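Local coordinates for NanU sialic acid binding protein (Bacteroides fragilis, PDB 4L7T) that binds sialic acid with high affinity and, as a SusD-family protein of the outer membrane, probably hands it to the partner transporter NanO, at residues Thr21-Ile24 and Ala25-Asn28; Gln293-Thr297 and Ser298-Asn302; Asn279-Asp282 and Asp283-Gln287; Tyr29-Thr32 and Glu33-Ser37. All blocks are in the same frame, centred on the assembly; numbering follows the deposited sequence.

Interaction 1: Thr21-Ile24 and Ala25-Asn28; sequences TSSI and ADSN
Ser23 and Asp26 face each other across a type I beta turn, Ser23 to Asp26, in the N-terminal loop that leads to helix 33-48. Three direct hydrogen bonds shape it. The turn's own backbone bond, from Asp26 N to Ser23 O, is long and weak at 3.4 Å. Side chains add to it from both ends. The hydroxyl of Ser23 folds over the start of the turn, and its OG accepts a nearly straight bond from Ala25 N at 2.9 Å. In return the carboxylate of Asp26 reaches back to the chain entering the turn: Ser23 N points at Asp26 OD2, 3.0 Å away with an N-H...O angle of 179°, and meets the oxygen from above the carboxylate plane, 59° out of it. With CG anti to the carbonyl carbon (chi1 -72°), Asp26 turns its carboxylate back toward Ser23 N and can make this bond.

Solvent supplies the second kind of link. One water donates both to Thr21 O and to Asp26 OD1, so each carboxylate oxygen is tied to the preceding chain, one directly and one through water.

Apolar contact is slight within the turn. Ile24 turns its side chain outward from it and, with Ala25, packs on Leu108 of helix 99-115. The exposed loop is thereby laid against the helical body, and Ala25 O also takes a hydrogen bond from Lys112 NZ. Asp26 OD1 lies 3.7 Å from Ser23 CB, and OD2 as close to Ser22 CA.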
loop_
_atom_site.group_PDB
_atom_site.type_symbol
_atom_site.label_atom_id
_atom_site.label_comp_id
_atom_site.label_asym_id
_atom_site.label_seq_id
_atom_site.Cartn_x
_atom_site.Cartn_y
_atom_site.Cartn_z
ATOM N N THR A 21 5.498 -3.466 -39.432
ATOM C CA THR A 21 4.360 -3.288 -38.526
ATOM C C THR A 21 4.196 -4.465 -37.548
ATOM O O THR A 21 3.125 -5.095 -37.433
ATOM C CB THR A 21 3.082 -2.954 -39.311
ATOM O OG1 THR A 21 2.763 -4.049 -40.170
ATOM C CG2 THR A 21 3.277 -1.675 -40.186
ATOM N N SER A 22 5.288 -4.746 -36.852
ATOM C CA SER A 22 5.329 -5.739 -35.773
ATOM C C SER A 22 4.496 -5.246 -34.573
ATOM O O SER A 22 4.668 -4.126 -34.139
ATOM C CB SER A 22 6.798 -5.972 -35.406
ATOM O OG SER A 22 6.970 -6.918 -34.374
ATOM N N SER A 23 3.567 -6.069 -34.074
ATOM C CA SER A 23 2.754 -5.738 -32.893
ATOM C C SER A 23 2.847 -6.862 -31.864
ATOM O O SER A 23 3.169 -8.022 -32.201
ATOM C CB SER A 23 1.280 -5.582 -33.262
ATOM O OG SER A 23 0.449 -5.977 -32.153
ATOM N N ILE A 24 2.505 -6.535 -30.619
ATOM C CA ILE A 24 2.591 -7.558 -29.592
ATOM C C ILE A 24 1.420 -8.567 -29.625
ATOM O O ILE A 24 1.491 -9.609 -28.951
ATOM C CB ILE A 24 2.749 -6.952 -28.180
ATOM C CG1 ILE A 24 1.497 -6.161 -27.808
ATOM C CG2 ILE A 24 4.113 -6.208 -28.040
ATOM C CD1 ILE A 24 1.615 -5.570 -26.348
ATOM N N ALA A 25 0.371 -8.296 -30.395
ATOM C CA ALA A 25 -0.764 -9.198 -30.505
ATOM C C ALA A 25 -0.611 -10.224 -31.696
ATOM O O ALA A 25 -1.482 -11.148 -31.893
ATOM C CB ALA A 25 -2.052 -8.427 -30.615
ATOM N N ASP A 26 0.506 -10.080 -32.393
ATOM C CA ASP A 26 0.814 -10.927 -33.580
ATOM C C ASP A 26 0.941 -12.372 -33.055
ATOM O O ASP A 26 1.608 -12.592 -32.016
ATOM C CB ASP A 26 2.135 -10.514 -34.279
ATOM C CG ASP A 26 2.046 -9.143 -35.060
ATOM O OD1 ASP A 26 0.931 -8.597 -35.290
ATOM O OD2 ASP A 26 3.141 -8.668 -35.453
ATOM N N SER A 27 0.413 -13.326 -33.828
ATOM C CA SER A 27 0.325 -14.738 -33.362
ATOM C C SER A 27 1.635 -15.409 -33.011
ATOM O O SER A 27 1.630 -16.267 -32.141
ATOM C CB SER A 27 -0.512 -15.588 -34.298
ATOM O OG SER A 27 -1.806 -15.000 -34.338
ATOM N N ASN A 28 2.739 -14.999 -33.655
ATOM C CA ASN A 28 4.053 -15.619 -33.432
ATOM C C ASN A 28 4.577 -15.385 -32.044
ATOM O O ASN A 28 5.566 -16.003 -31.631
ATOM C CB ASN A 28 5.070 -15.190 -34.526
ATOM C CG ASN A 28 5.143 -13.646 -34.718
ATOM O OD1 ASN A 28 4.166 -12.975 -35.109
ATOM N ND2 ASN A 28 6.288 -13.102 -34.419
HETATM O O HOH W 1 0.699 -6.312 -36.480
#

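Interaction 2: Gln293-Thr297 and Ser298-Asn302; sequences QAYMT and STYCN
Tyr295 and Tyr300 set their rings almost perpendicular, planes at 87° and centroids 5.9 Å apart, in an oblique meeting that is neither a stack nor a T. The touching atoms are Tyr295 CD1 and Tyr300 CE2, 3.7 Å apart. Tyr295 reaches this place with CG between its backbone N and carbonyl carbon (chi1 63°), whereas the Tyr300 ring lies alongside the last turn of the helix. There its CD2 also lies 3.3 Å from Tyr295 O, and its edge runs up to Met296 CA. Thr299 CG2 sits over the centre of one face of the Tyr300 ring. Phe70 joins both tyrosines, edge-to-face with Tyr300, and the hydroxyl of Tyr295 is bonded to Glu73.

Thr297 and Ser298 turn their hydroxyls back onto the helix. Thr297 OG1 donates to Gln293 O at 2.9 Å, from above the carbonyl plane; the same oxygen takes the backbone bond of Thr297 N, so one residue grips it twice. Ser298 OG lies 3.0 Å from Ala294 O, which Ser298 N already bonds, and it also pairs with Thr299 OG1.

Further along, the helical backbone bonds slacken. Thr299 N reaches Tyr295 O at 3.0 Å, but the next bond, Tyr300 N to Met296 O, is weak. A water lies 2.8 Å from both Thr297 O and Tyr300 O and can donate to either, where the chain leaves the helix and runs along strand 344-350, Cys301 bonding to Tyr348 through the backbone. This is the C-terminal end of a short helix, 293-299, with an aromatic pair packed beside Phe70 and the Thr297 hydroxyl folded onto a carbonyl of the preceding turn.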
loop_
_atom_site.group_PDB
_atom_site.type_symbol
_atom_site.label_atom_id
_atom_site.label_comp_id
_atom_site.label_asym_id
_atom_site.label_seq_id
_atom_site.Cartn_x
_atom_site.Cartn_y
_atom_site.Cartn_z
ATOM N N GLN A 293 22.238 13.712 1.816
ATOM C CA GLN A 293 23.543 13.424 2.437
ATOM C C GLN A 293 24.231 14.705 2.853
ATOM O O GLN A 293 24.774 14.796 3.961
ATOM C CB GLN A 293 24.394 12.591 1.457
ATOM C CG GLN A 293 25.785 12.176 1.986
ATOM C CD GLN A 293 26.523 11.415 0.928
ATOM O OE1 GLN A 293 26.926 11.989 -0.082
ATOM N NE2 GLN A 293 26.654 10.090 1.117
ATOM N N ALA A 294 24.190 15.734 1.993
ATOM C CA ALA A 294 24.842 17.014 2.377
ATOM C C ALA A 294 24.454 17.566 3.776
ATOM O O ALA A 294 25.334 17.753 4.638
ATOM C CB ALA A 294 24.647 18.072 1.271
ATOM N N TYR A 295 23.146 17.795 4.063
ATOM C CA TYR A 295 22.830 18.334 5.418
ATOM C C TYR A 295 22.889 17.321 6.527
ATOM O O TYR A 295 23.081 17.674 7.714
ATOM C CB TYR A 295 21.530 19.213 5.497
ATOM C CG TYR A 295 20.240 18.442 5.164
ATOM C CD1 TYR A 295 19.826 17.367 5.961
ATOM C CD2 TYR A 295 19.470 18.797 4.068
ATOM C CE1 TYR A 295 18.631 16.631 5.643
ATOM C CE2 TYR A 295 18.299 18.100 3.760
ATOM C CZ TYR A 295 17.944 16.971 4.537
ATOM O OH TYR A 295 16.844 16.269 4.149
ATOM N N MET A 296 22.750 16.035 6.206
ATOM C CA MET A 296 22.836 15.024 7.266
ATOM C C MET A 296 24.290 15.036 7.763
ATOM O O MET A 296 24.547 15.129 8.961
ATOM C CB MET A 296 22.495 13.619 6.746
ATOM C CG MET A 296 20.957 13.427 6.519
ATOM S SD MET A 296 19.995 13.438 8.118
ATOM C CE MET A 296 20.216 11.694 8.584
ATOM N N THR A 297 25.219 14.968 6.810
ATOM C CA THR A 297 26.640 14.856 7.263
ATOM C C THR A 297 27.178 16.168 7.859
ATOM O O THR A 297 27.994 16.138 8.815
ATOM C CB THR A 297 27.515 14.220 6.183
ATOM O OG1 THR A 297 27.446 15.003 4.997
ATOM C CG2 THR A 297 26.961 12.866 5.833
ATOM N N SER A 298 26.654 17.312 7.408
ATOM C CA SER A 298 27.181 18.636 7.858
ATOM C C SER A 298 26.553 19.128 9.166
ATOM O O SER A 298 27.188 19.784 9.979
ATOM C CB SER A 298 26.994 19.678 6.728
ATOM O OG SER A 298 25.611 20.024 6.584
ATOM N N THR A 299 25.319 18.751 9.434
ATOM C CA THR A 299 24.603 19.467 10.481
ATOM C C THR A 299 24.027 18.636 11.588
ATOM O O THR A 299 23.911 19.117 12.735
ATOM C CB THR A 299 23.446 20.256 9.811
ATOM O OG1 THR A 299 23.974 21.030 8.716
ATOM C CG2 THR A 299 22.741 21.151 10.812
ATOM N N TYR A 300 23.584 17.401 11.256
ATOM C CA TYR A 300 22.772 16.615 12.206
ATOM C C TYR A 300 23.514 15.439 12.912
ATOM O O TYR A 300 24.591 15.000 12.480
ATOM C CB TYR A 300 21.476 16.134 11.492
ATOM C CG TYR A 300 20.603 17.342 11.075
ATOM C CD1 TYR A 300 19.964 18.100 12.017
ATOM C CD2 TYR A 300 20.505 17.706 9.715
ATOM C CE1 TYR A 300 19.215 19.284 11.651
ATOM C CE2 TYR A 300 19.773 18.840 9.318
ATOM C CZ TYR A 300 19.153 19.610 10.294
ATOM O OH TYR A 300 18.409 20.710 9.898
ATOM N N CYS A 301 22.938 14.938 13.996
ATOM C CA CYS A 301 23.630 13.858 14.714
ATOM C C CYS A 301 22.590 12.883 15.293
ATOM O O CYS A 301 21.382 13.169 15.269
ATOM C CB CYS A 301 24.487 14.476 15.827
ATOM S SG CYS A 301 23.476 15.341 17.121
ATOM N N ASN A 302 23.041 11.739 15.801
ATOM C CA ASN A 302 22.123 10.835 16.494
ATOM C C ASN A 302 21.891 11.273 17.926
ATOM O O ASN A 302 22.342 12.327 18.312
ATOM C CB ASN A 302 22.590 9.367 16.434
ATOM C CG ASN A 302 23.910 9.090 17.215
ATOM O OD1 ASN A 302 24.368 9.907 18.018
ATOM N ND2 ASN A 302 24.476 7.896 17.003
HETATM O O HOH W 2 26.767 16.347 11.303
#

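Interaction 3: Asn279-Asp282 and Asp283-Gln287; sequences NMWD and DRFRQ
Trp281 O is held twice by a single residue, Arg284, through both its backbone and its side chain. Arg284 NE donates at 2.7 Å in a nearly straight line, with the oxygen lying in the guanidinium plane; Arg284 N comes in at 2.9 Å from the other face of the carbonyl. The bend of the arginine chain at chi3 (-55°) turns NE toward the Trp281 carbonyl. The bonds close a loop in which Trp281, Asp282 and Asp283 all have positive phi, uncommon for residues with side chains. Asp282 OD2 stays beyond salt-bridge distance of Arg284 NH2, well out of the guanidinium plane.

Three apolar side chains fill the inner side. Phe285 turns an edge to the indole face of Trp281, planes at 79°, while Trp281 CE3 abuts Phe285 CB at 3.5 Å. The extended chain of Met280 ends beside both: SD is 4.6 Å from the centroid of the Phe285 ring, a Met-aromatic contact, and CE rests over the rim of the indole.

At the helix start, Asp283 and Arg286 form a side-on salt bridge, NE to OD1 at 2.9 Å and NH2 to OD2. A water joins Met280 O to Arg286 N.

The loop thus brings the chain from strand 267-271 into helix 284-289, with Trp281 stacked on Phe55 of helix 51-58 and edge-to-face with Tyr383 of strand 383-387.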
loop_
_atom_site.group_PDB
_atom_site.type_symbol
_atom_site.label_atom_id
_atom_site.label_comp_id
_atom_site.label_asym_id
_atom_site.label_seq_id
_atom_site.Cartn_x
_atom_site.Cartn_y
_atom_site.Cartn_z
ATOM N N ASN A 279 14.282 0.666 -9.394
ATOM C CA ASN A 279 14.444 1.200 -8.049
ATOM C C ASN A 279 13.043 1.402 -7.432
ATOM O O ASN A 279 12.040 1.582 -8.145
ATOM C CB ASN A 279 15.073 2.595 -8.125
ATOM C CG ASN A 279 16.525 2.557 -8.596
ATOM O OD1 ASN A 279 16.891 3.259 -9.570
ATOM N ND2 ASN A 279 17.368 1.793 -7.904
ATOM N N MET A 280 13.013 1.317 -6.124
ATOM C CA MET A 280 11.711 1.380 -5.366
ATOM C C MET A 280 10.972 2.649 -5.777
ATOM O O MET A 280 11.537 3.733 -5.773
ATOM C CB MET A 280 11.976 1.378 -3.863
ATOM C CG MET A 280 10.589 1.466 -3.141
ATOM S SD MET A 280 10.788 1.240 -1.393
ATOM C CE MET A 280 9.228 1.814 -0.652
ATOM N N TRP A 281 9.730 2.484 -6.217
ATOM C CA TRP A 281 8.915 3.594 -6.694
ATOM C C TRP A 281 9.569 4.368 -7.839
ATOM O O TRP A 281 9.337 5.566 -7.972
ATOM C CB TRP A 281 8.523 4.564 -5.546
ATOM C CG TRP A 281 7.769 3.922 -4.381
ATOM C CD1 TRP A 281 7.174 2.657 -4.347
ATOM C CD2 TRP A 281 7.473 4.543 -3.115
ATOM N NE1 TRP A 281 6.607 2.460 -3.103
ATOM C CE2 TRP A 281 6.756 3.590 -2.338
ATOM C CE3 TRP A 281 7.767 5.816 -2.556
ATOM C CZ2 TRP A 281 6.340 3.866 -1.006
ATOM C CZ3 TRP A 281 7.363 6.094 -1.244
ATOM C CH2 TRP A 281 6.624 5.134 -0.492
ATOM N N ASP A 282 10.318 3.657 -8.690
ATOM C CA ASP A 282 11.038 4.334 -9.830
ATOM C C ASP A 282 11.835 5.567 -9.339
ATOM O O ASP A 282 11.854 6.592 -10.038
ATOM C CB ASP A 282 10.090 4.691 -10.966
ATOM C CG ASP A 282 10.825 4.860 -12.324
ATOM O OD1 ASP A 282 11.983 4.431 -12.395
ATOM O OD2 ASP A 282 10.198 5.395 -13.273
ATOM N N ASP A 283 12.574 5.403 -8.229
ATOM C CA ASP A 283 13.434 6.351 -7.546
ATOM C C ASP A 283 12.647 7.405 -6.759
ATOM O O ASP A 283 13.263 8.232 -6.090
ATOM C CB ASP A 283 14.377 7.062 -8.573
ATOM C CG ASP A 283 15.508 7.732 -7.962
ATOM O OD1 ASP A 283 16.143 7.128 -7.115
ATOM O OD2 ASP A 283 15.817 8.896 -8.416
ATOM N N ARG A 284 11.327 7.292 -6.721
ATOM C CA ARG A 284 10.575 8.299 -5.942
ATOM C C ARG A 284 10.452 8.048 -4.441
ATOM O O ARG A 284 10.057 8.928 -3.676
ATOM C CB ARG A 284 9.281 8.511 -6.621
ATOM C CG ARG A 284 9.568 9.195 -7.936
ATOM C CD ARG A 284 8.523 9.049 -8.929
ATOM N NE ARG A 284 8.134 7.655 -9.234
ATOM C CZ ARG A 284 7.193 7.361 -10.144
ATOM N NH1 ARG A 284 6.600 8.367 -10.811
ATOM N NH2 ARG A 284 6.845 6.104 -10.412
ATOM N N PHE A 285 10.823 6.862 -3.954
ATOM C CA PHE A 285 11.031 6.795 -2.563
ATOM C C PHE A 285 12.259 7.663 -2.132
ATOM O O PHE A 285 12.201 8.488 -1.152
ATOM C CB PHE A 285 11.215 5.290 -2.105
ATOM C CG PHE A 285 11.520 5.176 -0.589
ATOM C CD1 PHE A 285 10.525 5.332 0.392
ATOM C CD2 PHE A 285 12.831 4.926 -0.117
ATOM C CE1 PHE A 285 10.830 5.226 1.777
ATOM C CE2 PHE A 285 13.148 4.855 1.255
ATOM C CZ PHE A 285 12.132 4.972 2.220
ATOM N N ARG A 286 13.407 7.441 -2.804
ATOM C CA ARG A 286 14.558 8.245 -2.498
ATOM C C ARG A 286 14.289 9.757 -2.615
ATOM O O ARG A 286 14.698 10.507 -1.743
ATOM C CB ARG A 286 15.699 7.883 -3.480
ATOM C CG ARG A 286 17.064 8.400 -3.000
ATOM C CD ARG A 286 18.240 8.237 -4.071
ATOM N NE ARG A 286 17.852 8.758 -5.362
ATOM C CZ ARG A 286 18.152 10.025 -5.709
ATOM N NH1 ARG A 286 18.796 10.762 -4.865
ATOM N NH2 ARG A 286 17.759 10.533 -6.869
ATOM N N GLN A 287 13.579 10.125 -3.679
ATOM C CA GLN A 287 13.335 11.565 -4.025
ATOM C C GLN A 287 12.298 12.220 -3.065
ATOM O O GLN A 287 12.188 13.442 -3.106
ATOM C CB GLN A 287 12.789 11.643 -5.424
ATOM C CG GLN A 287 13.807 11.463 -6.556
ATOM C CD GLN A 287 13.116 11.504 -7.914
ATOM O OE1 GLN A 287 13.524 10.823 -8.841
ATOM N NE2 GLN A 287 12.049 12.289 -8.028
HETATM O O HOH W 3 13.615 5.082 -4.515
#

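Interaction 4: Tyr29-Thr32 and Glu33-Ser37; sequences YWKT and EAQFS
Thr32 and Gln35 grip each other at the start of helix 33-48. Thr32 OG1 accepts the backbone N-H of Gln35 at 3.1 Å, with an angle of 165°. Thr32 OG1 stands between its backbone N and carbonyl carbon (chi1 68°), which turns it toward the first turn of the helix. Gln35 answers with its side chain, which runs back alongside the incoming chain. Lys31 N lies 2.5 Å from its amide oxygen OE1, too short to take at face value, and Thr32 N makes a weak bond to OE1 at 3.1 Å; both N-H groups appear to face this oxygen. NE2 of the same amide donates to Asn28 O, which would help set the amide's rotation. Its carbons are held too: Gln35 CB packs 3.3 Å from Tyr29 O.

Phe36 carries the apolar side of the contact. Trp30 directs the edge of its six-membered ring at one face of the Phe36 ring, with centroids 5.2 Å apart and planes at 73°; CE3 stands above that face, displaced toward its rim. The edge of the Phe36 ring in turn lies against Thr32 O, which also takes a weak backbone bond from Phe36 N. Both rings are buried against helix 99-115, where Lys112 makes a cation-pi contact with Trp30, and Trp30 NE1 is bonded to Ile24 O.

Thr32 at the N-cap and Gln35 three residues on make a capping box, here opening the first long helix of this SusD-family protein, with a T-shaped aromatic pair next to it.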
loop_
_atom_site.group_PDB
_atom_site.type_symbol
_atom_site.label_atom_id
_atom_site.label_comp_id
_atom_site.label_asym_id
_atom_site.label_seq_id
_atom_site.Cartn_x
_atom_site.Cartn_y
_atom_site.Cartn_z
ATOM N N TYR A 29 3.946 -14.437 -31.316
ATOM C CA TYR A 29 4.390 -14.161 -29.936
ATOM C C TYR A 29 3.547 -14.920 -28.953
ATOM O O TYR A 29 3.750 -14.760 -27.754
ATOM C CB TYR A 29 4.406 -12.628 -29.562
ATOM C CG TYR A 29 5.239 -11.829 -30.533
ATOM C CD1 TYR A 29 6.611 -12.057 -30.627
ATOM C CD2 TYR A 29 4.636 -10.899 -31.408
ATOM C CE1 TYR A 29 7.394 -11.380 -31.577
ATOM C CE2 TYR A 29 5.412 -10.190 -32.360
ATOM C CZ TYR A 29 6.792 -10.428 -32.413
ATOM O OH TYR A 29 7.598 -9.769 -33.332
ATOM N N TRP A 30 2.606 -15.716 -29.448
ATOM C CA TRP A 30 1.797 -16.570 -28.544
ATOM C C TRP A 30 1.820 -18.064 -28.933
ATOM O O TRP A 30 0.776 -18.710 -28.872
ATOM C CB TRP A 30 0.367 -16.063 -28.586
ATOM C CG TRP A 30 0.343 -14.558 -28.289
ATOM C CD1 TRP A 30 0.535 -13.503 -29.182
ATOM C CD2 TRP A 30 0.173 -13.948 -26.986
ATOM N NE1 TRP A 30 0.461 -12.295 -28.509
ATOM C CE2 TRP A 30 0.213 -12.532 -27.174
ATOM C CE3 TRP A 30 -0.039 -14.461 -25.697
ATOM C CZ2 TRP A 30 0.091 -11.615 -26.089
ATOM C CZ3 TRP A 30 -0.210 -13.557 -24.624
ATOM C CH2 TRP A 30 -0.122 -12.145 -24.830
ATOM N N LYS A 31 2.971 -18.564 -29.332
ATOM C CA LYS A 31 3.036 -19.967 -29.860
ATOM C C LYS A 31 3.453 -20.982 -28.830
ATOM O O LYS A 31 3.273 -22.184 -29.075
ATOM C CB LYS A 31 4.087 -20.060 -30.994
ATOM C CG LYS A 31 3.744 -19.334 -32.246
ATOM C CD LYS A 31 2.449 -19.773 -32.817
ATOM C CE LYS A 31 2.179 -19.118 -34.171
ATOM N NZ LYS A 31 1.205 -19.924 -34.949
ATOM N N THR A 32 4.002 -20.555 -27.694
ATOM C CA THR A 32 4.578 -21.489 -26.717
ATOM C C THR A 32 4.134 -21.073 -25.343
ATOM O O THR A 32 3.840 -19.893 -25.115
ATOM C CB THR A 32 6.124 -21.586 -26.727
ATOM O OG1 THR A 32 6.725 -20.352 -26.253
ATOM C CG2 THR A 32 6.645 -21.837 -28.156
ATOM N N GLU A 33 4.055 -22.039 -24.432
ATOM C CA GLU A 33 3.924 -21.692 -23.013
ATOM C C GLU A 33 4.987 -20.656 -22.531
ATOM O O GLU A 33 4.655 -19.730 -21.717
ATOM C CB GLU A 33 4.064 -22.959 -22.178
ATOM C CG GLU A 33 3.498 -22.742 -20.764
ATOM C CD GLU A 33 4.464 -22.170 -19.766
ATOM O OE1 GLU A 33 5.737 -22.277 -19.907
ATOM O OE2 GLU A 33 3.922 -21.578 -18.756
ATOM N N ALA A 34 6.244 -20.788 -22.968
ATOM C CA ALA A 34 7.306 -19.905 -22.483
ATOM C C ALA A 34 7.038 -18.451 -22.840
ATOM O O ALA A 34 7.319 -17.550 -22.033
ATOM C CB ALA A 34 8.670 -20.333 -22.994
ATOM N N GLN A 35 6.490 -18.233 -24.010
ATOM C CA GLN A 35 5.967 -16.876 -24.391
ATOM C C GLN A 35 4.856 -16.300 -23.443
ATOM O O GLN A 35 4.919 -15.084 -23.075
ATOM C CB GLN A 35 5.482 -16.867 -25.856
ATOM C CG GLN A 35 6.678 -16.995 -26.865
ATOM C CD GLN A 35 6.168 -17.179 -28.301
ATOM O OE1 GLN A 35 5.208 -17.887 -28.557
ATOM N NE2 GLN A 35 6.781 -16.418 -29.251
ATOM N N PHE A 36 3.843 -17.121 -23.095
ATOM C CA PHE A 36 2.793 -16.681 -22.171
ATOM C C PHE A 36 3.455 -16.384 -20.812
ATOM O O PHE A 36 3.105 -15.367 -20.160
ATOM C CB PHE A 36 1.716 -17.761 -21.970
ATOM C CG PHE A 36 0.640 -17.790 -23.028
ATOM C CD1 PHE A 36 -0.604 -17.129 -22.914
ATOM C CD2 PHE A 36 0.888 -18.531 -24.219
ATOM C CE1 PHE A 36 -1.608 -17.217 -23.876
ATOM C CE2 PHE A 36 -0.046 -18.631 -25.209
ATOM C CZ PHE A 36 -1.323 -17.948 -25.099
ATOM N N SER A 37 4.384 -17.211 -20.357
ATOM C CA SER A 37 5.103 -16.884 -19.131
ATOM C C SER A 37 5.782 -15.492 -19.230
ATOM O O SER A 37 5.720 -14.644 -18.293
ATOM C CB SER A 37 6.068 -17.975 -18.758
ATOM O OG SER A 37 6.687 -17.755 -17.513
#

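In the fold
Interactions 1 and 4 form one continuous N-terminal stretch, their centres about 13 Å apart, and they are joined through Ile24 to Trp30 and Asn28 to Gln35; both lean on helix 99-115. Interactions 2, 3 and 4 are partly buried; only interaction 1 is a surface contact, a turn held by polar bonds and water, whereas interaction 4 adds a buried aromatic pair as helix 33-48 begins. Interactions 3 and 2 lie on consecutive helices, 284-289 and 293-299, about 8 Å apart at their nearest atoms without touching. Interaction 3, nearest the chain's centre, opens its helix and combines aromatic packing with charge; interaction 2 lies further out and ends its helix beside a hairpin.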